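Local atomic coordinates of MccF (Escherichia coli, PDB entry 4IIY), a protein that provides self-immunity to microcin C7 and probably acts as a hydrolase of the peptidase S66 family. Residues 40-50 and 73-83; 125-135 and 149-160. The protein carries 1 engineered substitution. One frame throughout, in Å; residues are numbered along the deposited sequence. Where two conformers were deposited one is given.

Interaction 1: 40-50 and 73-83; sequences LAVGDTIGFFS and KGFKLVSGKLT. With EDO (1,2-ethanediol), chain P.
Lys73 O touches Val42 CG1, and a water links it to Gly43 N. Gly74 ends helix 60-72 in a Schellman motif, and its carbonyl O takes a C-H contact from Gly43 CA at 3.3 Å. Phe75 follows with its ring between two partners. Ile46 CD1 sits over one face in a CH-pi contact, 3.9 Å from the centroid, and the same water lies over the centre of the other. Asp44 O meets the ring edge in plane, and Leu40 CD2 packs against Phe75 CZ at 3.8 Å. Lys76 starts the parallel pairing: its N donates to Asp44 O and its O accepts from Ile46 N. Its side chain bends at the last torsion (chi4 56°), which brings NZ onto a lone pair of Gly43 O, 2.9 Å away. Leu77 CD2 packs on Ile46 CB. Val78 CG2 meets Thr45 CG2 at 3.6 Å, while its N and O bond to Ile46 O and Phe48 N. Ser79 CA lies over a face of the Phe48 ring, 3.9 Å from its centroid. Gly80 N makes a weak bond to Phe48 O. Thr83 OG1 donates to Gly80 O and stands 3.4 Å from Phe48 CE1. With an alanine at Phe48, the ring would be lost and a gap would probably open beside Ser79 and Thr83. Strand 76-79 is an edge strand of its sheet within this chain, and helix 60-72 makes the beta-alpha-beta crossover to it from 45-49. Phe63 of that helix meets the Phe48 ring, Phe49 packs on helix 94-105, and strand 110-115 pairs with the other side of 45-49.

Interaction 2: 125-135 and 149-160; sequences LLPFLDYDAII and ALLAGIYAKTGL
Helix 131-135 crosses helix 149-158 at 79°, with the axes 10.3 Å apart at their closest, and the CA atoms of Leu126 and Gly153 are among those that come near. No hydrogen bond spans the contact, which is mostly apolar. The Tyr131 ring is packed on both faces. With CG anti to the carbonyl carbon (chi1 -76°), Lys157 lays CG over the centre of one face, 3.9 Å from the centroid of the Tyr131 ring. Leu129 CB covers the opposite face, and Ile154 CG1 comes to the edge. Tyr131 OH donates to a lone pair of Leu126 O at 2.6 Å, in the carbonyl plane, which anchors the end of the side chain; the packing of Lys157 and Leu129 on the two faces holds the ring's rotation. The lysine amine goes on to a salt bridge with Glu256. Leu126 CD2 packs on Leu150 CD2 at 3.9 Å and lies beside Gly153, where a CB would run into it. Ile134 reaches Ile154 with CD1 and Leu160 with CG2. Thr158 OG1 donates to Ile154 O and accepts from Leu160 N in an ST turn. With chi1 at 71°, its CG2 is turned to Ile135 CG1, 3.7 Å away. Asp130 caps helix 131-136 through Ala133 N. Helix 94-105 packs on Leu125 and Ile154, strand 162-164 touches Ile154, and strand 140-143 lies against Leu160. Leu288 of the second subunit packs on Leu126.

In the fold
From the N terminus, interaction 1 comes first. It closes the loop from strand 45-49 through helix 60-72 to strand 76-79, at the outer end of the six-stranded sheet. The chain then runs through helix 94-105 and strand 110-115 before interaction 2 opens. That contact closes a shorter loop around strand 140-143 and the engineered Ala145, at the predicted nucleophile position. The two loops are in series and neither nest nor cross. Their centres are 20 Å apart, yet they touch where Phe49 CE1 packs on Leu150 CD1 at 3.7 Å. Helix 94-105 contacts both. Interaction 1 adds edge strand 76-79 to strand 45-49, and the Phe49 contact ties that inner strand to helix 148-158, which interaction 2 packs against 131-136.

Interaction 1: 40-50 and 73-83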
loop_
_atom_site.group_PDB
_atom_site.type_symbol
_atom_site.label_atom_id
_atom_site.label_comp_id
_atom_site.label_asym_id
_atom_site.label_seq_id
_atom_site.Cartn_x
_atom_site.Cartn_y
_atom_site.Cartn_z
ATOM N N LEU B 40 10.183 -12.379 -30.002
ATOM C CA LEU B 40 10.144 -11.168 -30.807
ATOM C C LEU B 40 11.145 -11.269 -31.964
ATOM O O LEU B 40 12.144 -11.988 -31.871
ATOM C CB LEU B 40 10.484 -9.959 -29.933
ATOM C CG LEU B 40 10.237 -8.566 -30.503
ATOM C CD1 LEU B 40 8.755 -8.323 -30.688
ATOM C CD2 LEU B 40 10.837 -7.505 -29.580
ATOM N N ALA B 41 10.873 -10.535 -33.036
ATOM C CA ALA B 41 11.804 -10.402 -34.151
ATOM C C ALA B 41 11.726 -8.992 -34.705
ATOM O O ALA B 41 10.676 -8.343 -34.646
ATOM C CB ALA B 41 11.480 -11.416 -35.246
ATOM N N VAL B 42 12.837 -8.527 -35.264
ATOM C CA VAL B 42 12.862 -7.257 -35.963
ATOM C C VAL B 42 11.732 -7.225 -36.981
ATOM O O VAL B 42 11.523 -8.188 -37.736
ATOM C CB VAL B 42 14.220 -7.049 -36.661
ATOM C CG1 VAL B 42 14.162 -5.867 -37.625
ATOM C CG2 VAL B 42 15.316 -6.845 -35.625
ATOM N N GLY B 43 10.980 -6.129 -36.988
ATOM C CA GLY B 43 9.884 -5.954 -37.927
ATOM C C GLY B 43 8.526 -6.349 -37.373
ATOM O O GLY B 43 7.501 -6.139 -38.016
ATOM N N ASP B 44 8.513 -6.927 -36.176
ATOM C CA ASP B 44 7.253 -7.324 -35.555
ATOM C C ASP B 44 6.362 -6.130 -35.194
ATOM O O ASP B 44 6.794 -4.974 -35.184
ATOM C CB ASP B 44 7.496 -8.171 -34.299
ATOM C CG ASP B 44 7.796 -9.635 -34.609
ATOM O OD1 ASP B 44 7.680 -10.061 -35.781
ATOM O OD2 ASP B 44 8.140 -10.370 -33.661
ATOM N N THR B 45 5.118 -6.454 -34.868
ATOM C CA THR B 45 4.128 -5.488 -34.423
ATOM C C THR B 45 3.988 -5.499 -32.901
ATOM O O THR B 45 3.780 -6.552 -32.281
ATOM C CB THR B 45 2.759 -5.791 -35.065
ATOM O OG1 THR B 45 2.879 -5.704 -36.492
ATOM C CG2 THR B 45 1.697 -4.817 -34.590
ATOM N N ILE B 46 4.118 -4.313 -32.315
ATOM C CA ILE B 46 3.956 -4.104 -30.883
ATOM C C ILE B 46 2.690 -3.288 -30.680
ATOM O O ILE B 46 2.534 -2.238 -31.304
ATOM C CB ILE B 46 5.155 -3.314 -30.314
ATOM C CG1 ILE B 46 6.465 -4.100 -30.501
ATOM C CG2 ILE B 46 4.916 -2.968 -28.846
ATOM C CD1 ILE B 46 7.731 -3.318 -30.154
ATOM N N GLY B 47 1.779 -3.763 -29.832
ATOM C CA GLY B 47 0.611 -2.976 -29.468
ATOM C C GLY B 47 0.810 -2.373 -28.097
ATOM O O GLY B 47 1.429 -3.007 -27.248
ATOM N N PHE B 48 0.308 -1.163 -27.870
ATOM C CA PHE B 48 0.477 -0.543 -26.562
ATOM C C PHE B 48 -0.842 -0.133 -25.921
ATOM O O PHE B 48 -1.815 0.202 -26.615
ATOM C CB PHE B 48 1.507 0.597 -26.597
ATOM C CG PHE B 48 1.215 1.700 -27.589
ATOM C CD1 PHE B 48 0.309 2.699 -27.287
ATOM C CD2 PHE B 48 1.895 1.765 -28.801
ATOM C CE1 PHE B 48 0.079 3.751 -28.171
ATOM C CE2 PHE B 48 1.662 2.812 -29.696
ATOM C CZ PHE B 48 0.749 3.798 -29.383
ATOM N N PHE B 49 -0.870 -0.185 -24.589
ATOM C CA PHE B 49 -2.088 0.067 -23.824
ATOM C C PHE B 49 -1.786 0.945 -22.614
ATOM O O PHE B 49 -0.656 0.954 -22.113
ATOM C CB PHE B 49 -2.707 -1.259 -23.356
ATOM C CG PHE B 49 -1.869 -1.988 -22.344
ATOM C CD1 PHE B 49 -2.134 -1.867 -20.992
ATOM C CD2 PHE B 49 -0.789 -2.755 -22.739
ATOM C CE1 PHE B 49 -1.345 -2.514 -20.061
ATOM C CE2 PHE B 49 -0.008 -3.411 -21.816
ATOM C CZ PHE B 49 -0.280 -3.282 -20.470
ATOM N N SER B 50 -2.799 1.670 -22.145
ATOM C CA SER B 50 -2.684 2.545 -20.980
ATOM C C SER B 50 -3.634 2.062 -19.881
ATOM O O SER B 50 -4.806 2.451 -19.823
ATOM C CB SER B 50 -3.005 3.988 -21.374
ATOM O OG SER B 50 -2.150 4.447 -22.418
ATOM N N LYS B 73 13.600 1.536 -35.236
ATOM C CA LYS B 73 14.172 0.203 -35.084
ATOM C C LYS B 73 13.492 -0.814 -35.987
ATOM O O LYS B 73 13.929 -1.964 -36.063
ATOM C CB LYS B 73 14.072 -0.280 -33.635
ATOM C CG LYS B 73 14.883 0.525 -32.640
ATOM C CD LYS B 73 16.373 0.480 -32.930
ATOM C CE LYS B 73 17.127 1.225 -31.836
ATOM N NZ LYS B 73 18.599 1.159 -31.998
ATOM N N GLY B 74 12.408 -0.412 -36.640
ATOM C CA GLY B 74 11.728 -1.281 -37.584
ATOM C C GLY B 74 10.423 -1.891 -37.109
ATOM O O GLY B 74 9.795 -2.661 -37.846
ATOM N N PHE B 75 9.991 -1.556 -35.894
ATOM C CA PHE B 75 8.751 -2.104 -35.370
ATOM C C PHE B 75 7.543 -1.379 -35.923
ATOM O O PHE B 75 7.584 -0.174 -36.160
ATOM C CB PHE B 75 8.734 -2.081 -33.837
ATOM C CG PHE B 75 9.725 -3.016 -33.221
ATOM C CD1 PHE B 75 9.516 -4.384 -33.265
ATOM C CD2 PHE B 75 10.885 -2.539 -32.624
ATOM C CE1 PHE B 75 10.443 -5.259 -32.723
ATOM C CE2 PHE B 75 11.807 -3.407 -32.070
ATOM C CZ PHE B 75 11.583 -4.770 -32.115
ATOM N N LYS B 76 6.470 -2.132 -36.132
ATOM C CA LYS B 76 5.178 -1.552 -36.443
ATOM C C LYS B 76 4.419 -1.426 -35.128
ATOM O O LYS B 76 4.480 -2.320 -34.288
ATOM C CB LYS B 76 4.424 -2.452 -37.423
ATOM C CG LYS B 76 5.191 -2.671 -38.723
ATOM C CD LYS B 76 4.640 -3.820 -39.542
ATOM C CE LYS B 76 5.550 -4.120 -40.729
ATOM N NZ LYS B 76 6.961 -4.398 -40.316
ATOM N N LEU B 77 3.727 -0.310 -34.941
ATOM C CA LEU B 77 3.009 -0.076 -33.692
ATOM C C LEU B 77 1.500 -0.022 -33.885
ATOM O O LEU B 77 0.998 0.580 -34.841
ATOM C CB LEU B 77 3.483 1.222 -33.043
ATOM C CG LEU B 77 4.981 1.353 -32.802
ATOM C CD1 LEU B 77 5.288 2.667 -32.106
ATOM C CD2 LEU B 77 5.510 0.186 -31.989
ATOM N N VAL B 78 0.781 -0.667 -32.972
ATOM C CA VAL B 78 -0.670 -0.568 -32.897
ATOM C C VAL B 78 -1.032 0.181 -31.616
ATOM O O VAL B 78 -0.666 -0.225 -30.507
ATOM C CB VAL B 78 -1.344 -1.955 -32.901
ATOM C CG1 VAL B 78 -2.840 -1.838 -32.612
ATOM C CG2 VAL B 78 -1.106 -2.663 -34.231
ATOM N N SER B 79 -1.746 1.284 -31.776
ATOM C CA SER B 79 -2.152 2.107 -30.648
ATOM C C SER B 79 -3.419 1.566 -29.994
ATOM O O SER B 79 -4.433 1.378 -30.657
ATOM C CB SER B 79 -2.391 3.534 -31.137
ATOM O OG SER B 79 -2.761 4.391 -30.078
ATOM N N GLY B 80 -3.368 1.328 -28.688
ATOM C CA GLY B 80 -4.554 0.905 -27.964
ATOM C C GLY B 80 -5.656 1.947 -28.055
ATOM O O GLY B 80 -5.393 3.131 -28.258
ATOM N N LYS B 81 -6.900 1.512 -27.893
ATOM C CA LYS B 81 -8.049 2.391 -28.118
ATOM C C LYS B 81 -8.180 3.569 -27.137
ATOM O O LYS B 81 -8.951 4.495 -27.394
ATOM C CB LYS B 81 -9.348 1.583 -28.147
ATOM C CG LYS B 81 -9.730 1.018 -26.788
ATOM C CD LYS B 81 -10.818 -0.040 -26.887
ATOM C CE LYS B 81 -12.195 0.570 -27.027
ATOM N NZ LYS B 81 -13.234 -0.357 -26.486
ATOM N N LEU B 82 -7.438 3.566 -26.026
ATOM C CA LEU B 82 -7.494 4.697 -25.086
ATOM C C LEU B 82 -6.377 5.720 -25.312
ATOM O O LEU B 82 -6.255 6.701 -24.573
ATOM C CB LEU B 82 -7.490 4.212 -23.631
ATOM C CG LEU B 82 -8.694 3.352 -23.250
ATOM C CD1 LEU B 82 -8.593 2.897 -21.799
ATOM C CD2 LEU B 82 -10.007 4.088 -23.480
ATOM N N THR B 83 -5.560 5.495 -26.331
ATOM C CA THR B 83 -4.519 6.459 -26.661
ATOM C C THR B 83 -5.145 7.819 -26.949
ATOM O O THR B 83 -6.119 7.926 -27.698
ATOM C CB THR B 83 -3.696 5.978 -27.856
ATOM O OG1 THR B 83 -3.099 4.719 -27.521
ATOM C CG2 THR B 83 -2.601 6.971 -28.215
HETATM C C1 EDO P . 7.978 -14.914 -35.416
HETATM O O1 EDO P . 7.996 -15.955 -34.429
HETATM C C2 EDO P . 8.582 -13.631 -34.851
HETATM O O2 EDO P . 7.722 -13.059 -33.854
HETATM O O HOH W 1 12.176 -4.021 -35.408
HETATM O O HOH W 2 -3.109 3.554 -24.766
#

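Interaction 2: 125-135 and 149-160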
loop_
_atom_site.group_PDB
_atom_site.type_symbol
_atom_site.label_atom_id
_atom_site.label_comp_id
_atom_site.label_asym_id
_atom_site.label_seq_id
_atom_site.Cartn_x
_atom_site.Cartn_y
_atom_site.Cartn_z
ATOM N N LEU B 125 -8.364 -3.853 -13.253
ATOM C CA LEU B 125 -8.715 -4.538 -14.494
ATOM C C LEU B 125 -8.830 -6.041 -14.342
ATOM O O LEU B 125 -9.430 -6.695 -15.197
ATOM C CB LEU B 125 -7.662 -4.275 -15.574
ATOM C CG LEU B 125 -7.679 -2.963 -16.352
ATOM C CD1 LEU B 125 -7.562 -1.752 -15.436
ATOM C CD2 LEU B 125 -6.574 -2.979 -17.393
ATOM N N LEU B 126 -8.232 -6.597 -13.291
ATOM C CA LEU B 126 -8.020 -8.040 -13.226
ATOM C C LEU B 126 -9.264 -8.930 -13.347
ATOM O O LEU B 126 -9.193 -9.965 -13.992
ATOM C CB LEU B 126 -7.151 -8.405 -12.014
ATOM C CG LEU B 126 -5.697 -7.921 -12.141
ATOM C CD1 LEU B 126 -4.965 -8.067 -10.808
ATOM C CD2 LEU B 126 -4.959 -8.662 -13.245
ATOM N N PRO B 127 -10.400 -8.535 -12.755
ATOM C CA PRO B 127 -11.585 -9.388 -12.932
ATOM C C PRO B 127 -12.114 -9.430 -14.368
ATOM O O PRO B 127 -12.952 -10.287 -14.669
ATOM C CB PRO B 127 -12.625 -8.735 -12.015
ATOM C CG PRO B 127 -11.826 -7.942 -11.018
ATOM C CD PRO B 127 -10.647 -7.434 -11.814
ATOM N N PHE B 128 -11.631 -8.548 -15.236
ATOM C CA PHE B 128 -12.247 -8.306 -16.541
ATOM C C PHE B 128 -11.363 -8.691 -17.725
ATOM O O PHE B 128 -11.770 -8.550 -18.886
ATOM C CB PHE B 128 -12.654 -6.830 -16.651
ATOM C CG PHE B 128 -13.534 -6.374 -15.530
ATOM C CD1 PHE B 128 -14.860 -6.783 -15.472
ATOM C CD2 PHE B 128 -13.035 -5.575 -14.504
ATOM C CE1 PHE B 128 -15.686 -6.387 -14.424
ATOM C CE2 PHE B 128 -13.845 -5.170 -13.459
ATOM C CZ PHE B 128 -15.177 -5.573 -13.418
ATOM N N LEU B 129 -10.155 -9.177 -17.452
ATOM C CA LEU B 129 -9.271 -9.596 -18.539
ATOM C C LEU B 129 -9.720 -10.929 -19.106
ATOM O O LEU B 129 -10.248 -11.780 -18.385
ATOM C CB LEU B 129 -7.815 -9.703 -18.085
ATOM C CG LEU B 129 -7.173 -8.428 -17.557
ATOM C CD1 LEU B 129 -5.690 -8.684 -17.317
ATOM C CD2 LEU B 129 -7.370 -7.287 -18.544
ATOM N N ASP B 130 -9.483 -11.123 -20.397
ATOM C CA ASP B 130 -9.910 -12.352 -21.056
ATOM C C ASP B 130 -8.802 -13.391 -20.952
ATOM O O ASP B 130 -7.998 -13.560 -21.873
ATOM C CB ASP B 130 -10.269 -12.066 -22.515
ATOM C CG ASP B 130 -11.029 -13.208 -23.166
ATOM O OD1 ASP B 130 -10.912 -14.356 -22.689
ATOM O OD2 ASP B 130 -11.731 -12.942 -24.170
ATOM N N TYR B 131 -8.753 -14.077 -19.812
ATOM C CA TYR B 131 -7.678 -15.030 -19.547
ATOM C C TYR B 131 -7.682 -16.184 -20.543
ATOM O O TYR B 131 -6.627 -16.651 -20.951
ATOM C CB TYR B 131 -7.720 -15.528 -18.095
ATOM C CG TYR B 131 -7.509 -14.375 -17.152
ATOM C CD1 TYR B 131 -6.267 -13.772 -17.050
ATOM C CD2 TYR B 131 -8.553 -13.844 -16.421
ATOM C CE1 TYR B 131 -6.060 -12.687 -16.223
ATOM C CE2 TYR B 131 -8.359 -12.750 -15.590
ATOM C CZ TYR B 131 -7.108 -12.173 -15.496
ATOM O OH TYR B 131 -6.891 -11.079 -14.682
ATOM N N ASP B 132 -8.868 -16.635 -20.942
ATOM C CA ASP B 132 -8.943 -17.714 -21.920
ATOM C C ASP B 132 -8.302 -17.295 -23.239
ATOM O O ASP B 132 -7.606 -18.085 -23.875
ATOM C CB ASP B 132 -10.394 -18.144 -22.149
ATOM C CG ASP B 132 -10.970 -18.907 -20.974
ATOM O OD1 ASP B 132 -10.186 -19.468 -20.180
ATOM O OD2 ASP B 132 -12.214 -18.956 -20.858
ATOM N N ALA B 133 -8.518 -16.049 -23.650
ATOM C CA ALA B 133 -7.940 -15.557 -24.897
ATOM C C ALA B 133 -6.422 -15.415 -24.772
ATOM O O ALA B 133 -5.691 -15.650 -25.732
ATOM C CB ALA B 133 -8.573 -14.239 -25.308
ATOM N N ILE B 134 -5.948 -15.034 -23.588
ATOM C CA ILE B 134 -4.512 -14.938 -23.335
ATOM C C ILE B 134 -3.867 -16.312 -23.462
ATOM O O ILE B 134 -2.794 -16.459 -24.050
ATOM C CB ILE B 134 -4.233 -14.337 -21.948
ATOM C CG1 ILE B 134 -4.674 -12.873 -21.932
ATOM C CG2 ILE B 134 -2.755 -14.454 -21.589
ATOM C CD1 ILE B 134 -4.680 -12.237 -20.554
ATOM N N ILE B 135 -4.531 -17.330 -22.929
ATOM C CA ILE B 135 -4.026 -18.690 -23.038
ATOM C C ILE B 135 -4.026 -19.174 -24.487
ATOM O O ILE B 135 -3.072 -19.814 -24.933
ATOM C CB ILE B 135 -4.841 -19.644 -22.153
ATOM C CG1 ILE B 135 -4.574 -19.331 -20.678
ATOM C CG2 ILE B 135 -4.510 -21.101 -22.468
ATOM C CD1 ILE B 135 -5.589 -19.924 -19.729
ATOM N N ALA B 149 0.675 -5.357 -11.405
ATOM C CA ALA B 149 -0.584 -6.025 -11.073
ATOM C C ALA B 149 -1.041 -6.937 -12.217
ATOM O O ALA B 149 -1.528 -8.049 -11.981
ATOM C CB ALA B 149 -1.661 -5.011 -10.721
ATOM N N LEU B 150 -0.882 -6.471 -13.451
ATOM C CA LEU B 150 -1.226 -7.265 -14.630
ATOM C C LEU B 150 -0.223 -8.376 -14.905
ATOM O O LEU B 150 -0.610 -9.498 -15.227
ATOM C CB LEU B 150 -1.343 -6.392 -15.876
ATOM C CG LEU B 150 -2.289 -5.205 -15.788
ATOM C CD1 LEU B 150 -2.433 -4.588 -17.166
ATOM C CD2 LEU B 150 -3.657 -5.621 -15.236
ATOM N N LEU B 151 1.068 -8.082 -14.791
ATOM C CA LEU B 151 2.089 -9.092 -15.064
ATOM C C LEU B 151 1.940 -10.262 -14.107
ATOM O O LEU B 151 1.958 -11.431 -14.522
ATOM C CB LEU B 151 3.486 -8.494 -14.925
ATOM C CG LEU B 151 3.822 -7.316 -15.845
ATOM C CD1 LEU B 151 5.157 -6.707 -15.461
ATOM C CD2 LEU B 151 3.828 -7.728 -17.317
ATOM N N ALA B 152 1.801 -9.947 -12.823
ATOM C CA ALA B 152 1.664 -10.978 -11.801
ATOM C C ALA B 152 0.300 -11.669 -11.889
ATOM O O ALA B 152 0.206 -12.894 -11.760
ATOM C CB ALA B 152 1.881 -10.382 -10.419
ATOM N N GLY B 153 -0.759 -10.893 -12.085
ATOM C CA GLY B 153 -2.092 -11.454 -12.161
ATOM C C GLY B 153 -2.279 -12.393 -13.341
ATOM O O GLY B 153 -2.904 -13.451 -13.223
ATOM N N ILE B 154 -1.736 -12.021 -14.493
ATOM C CA ILE B 154 -1.803 -12.872 -15.674
ATOM C C ILE B 154 -1.023 -14.162 -15.443
ATOM O O ILE B 154 -1.493 -15.253 -15.783
ATOM C CB ILE B 154 -1.323 -12.118 -16.934
ATOM C CG1 ILE B 154 -2.361 -11.065 -17.327
ATOM C CG2 ILE B 154 -1.059 -13.084 -18.076
ATOM C CD1 ILE B 154 -1.897 -10.086 -18.390
ATOM N N TYR B 155 0.156 -14.062 -14.848
ATOM C CA TYR B 155 0.920 -15.262 -14.515
ATOM C C TYR B 155 0.131 -16.178 -13.571
ATOM O O TYR B 155 0.049 -17.396 -13.777
ATOM C CB TYR B 155 2.274 -14.882 -13.899
ATOM C CG TYR B 155 3.067 -16.069 -13.409
ATOM C CD1 TYR B 155 3.689 -16.932 -14.296
ATOM C CD2 TYR B 155 3.175 -16.341 -12.048
ATOM C CE1 TYR B 155 4.408 -18.028 -13.838
ATOM C CE2 TYR B 155 3.894 -17.429 -11.584
ATOM C CZ TYR B 155 4.509 -18.267 -12.485
ATOM O OH TYR B 155 5.218 -19.353 -12.007
ATOM N N ALA B 156 -0.452 -15.596 -12.531
ATOM C CA ALA B 156 -1.218 -16.370 -11.554
ATOM C C ALA B 156 -2.373 -17.127 -12.208
ATOM O O ALA B 156 -2.637 -18.284 -11.864
ATOM C CB ALA B 156 -1.732 -15.465 -10.428
ATOM N N LYS B 157 -3.055 -16.484 -13.152
ATOM C CA LYS B 157 -4.229 -17.081 -13.787
ATOM C C LYS B 157 -3.917 -18.043 -14.926
ATOM O O LYS B 157 -4.709 -18.955 -15.193
ATOM C CB LYS B 157 -5.153 -15.985 -14.312
ATOM C CG LYS B 157 -5.954 -15.283 -13.238
ATOM C CD LYS B 157 -7.013 -16.222 -12.657
ATOM C CE LYS B 157 -7.864 -15.543 -11.601
ATOM N NZ LYS B 157 -8.871 -16.492 -11.038
ATOM N N THR B 158 -2.789 -17.850 -15.609
ATOM C CA THR B 158 -2.544 -18.550 -16.872
ATOM C C THR B 158 -1.222 -19.299 -16.937
ATOM O O THR B 158 -1.042 -20.146 -17.819
ATOM C CB THR B 158 -2.569 -17.594 -18.093
ATOM O OG1 THR B 158 -1.408 -16.751 -18.066
ATOM C CG2 THR B 158 -3.823 -16.738 -18.104
ATOM N N GLY B 159 -0.289 -18.975 -16.047
ATOM C CA GLY B 159 1.045 -19.537 -16.124
ATOM C C GLY B 159 1.923 -18.942 -17.211
ATOM O O GLY B 159 3.052 -19.400 -17.396
ATOM N N LEU B 160 1.425 -17.933 -17.923
ATOM C CA LEU B 160 2.212 -17.258 -18.955
ATOM C C LEU B 160 3.411 -16.523 -18.363
ATOM O O LEU B 160 3.282 -15.787 -17.382
ATOM C CB LEU B 160 1.338 -16.261 -19.712
ATOM C CG LEU B 160 2.008 -15.427 -20.807
ATOM C CD1 LEU B 160 2.562 -16.307 -21.931
ATOM C CD2 LEU B 160 1.014 -14.421 -21.360
#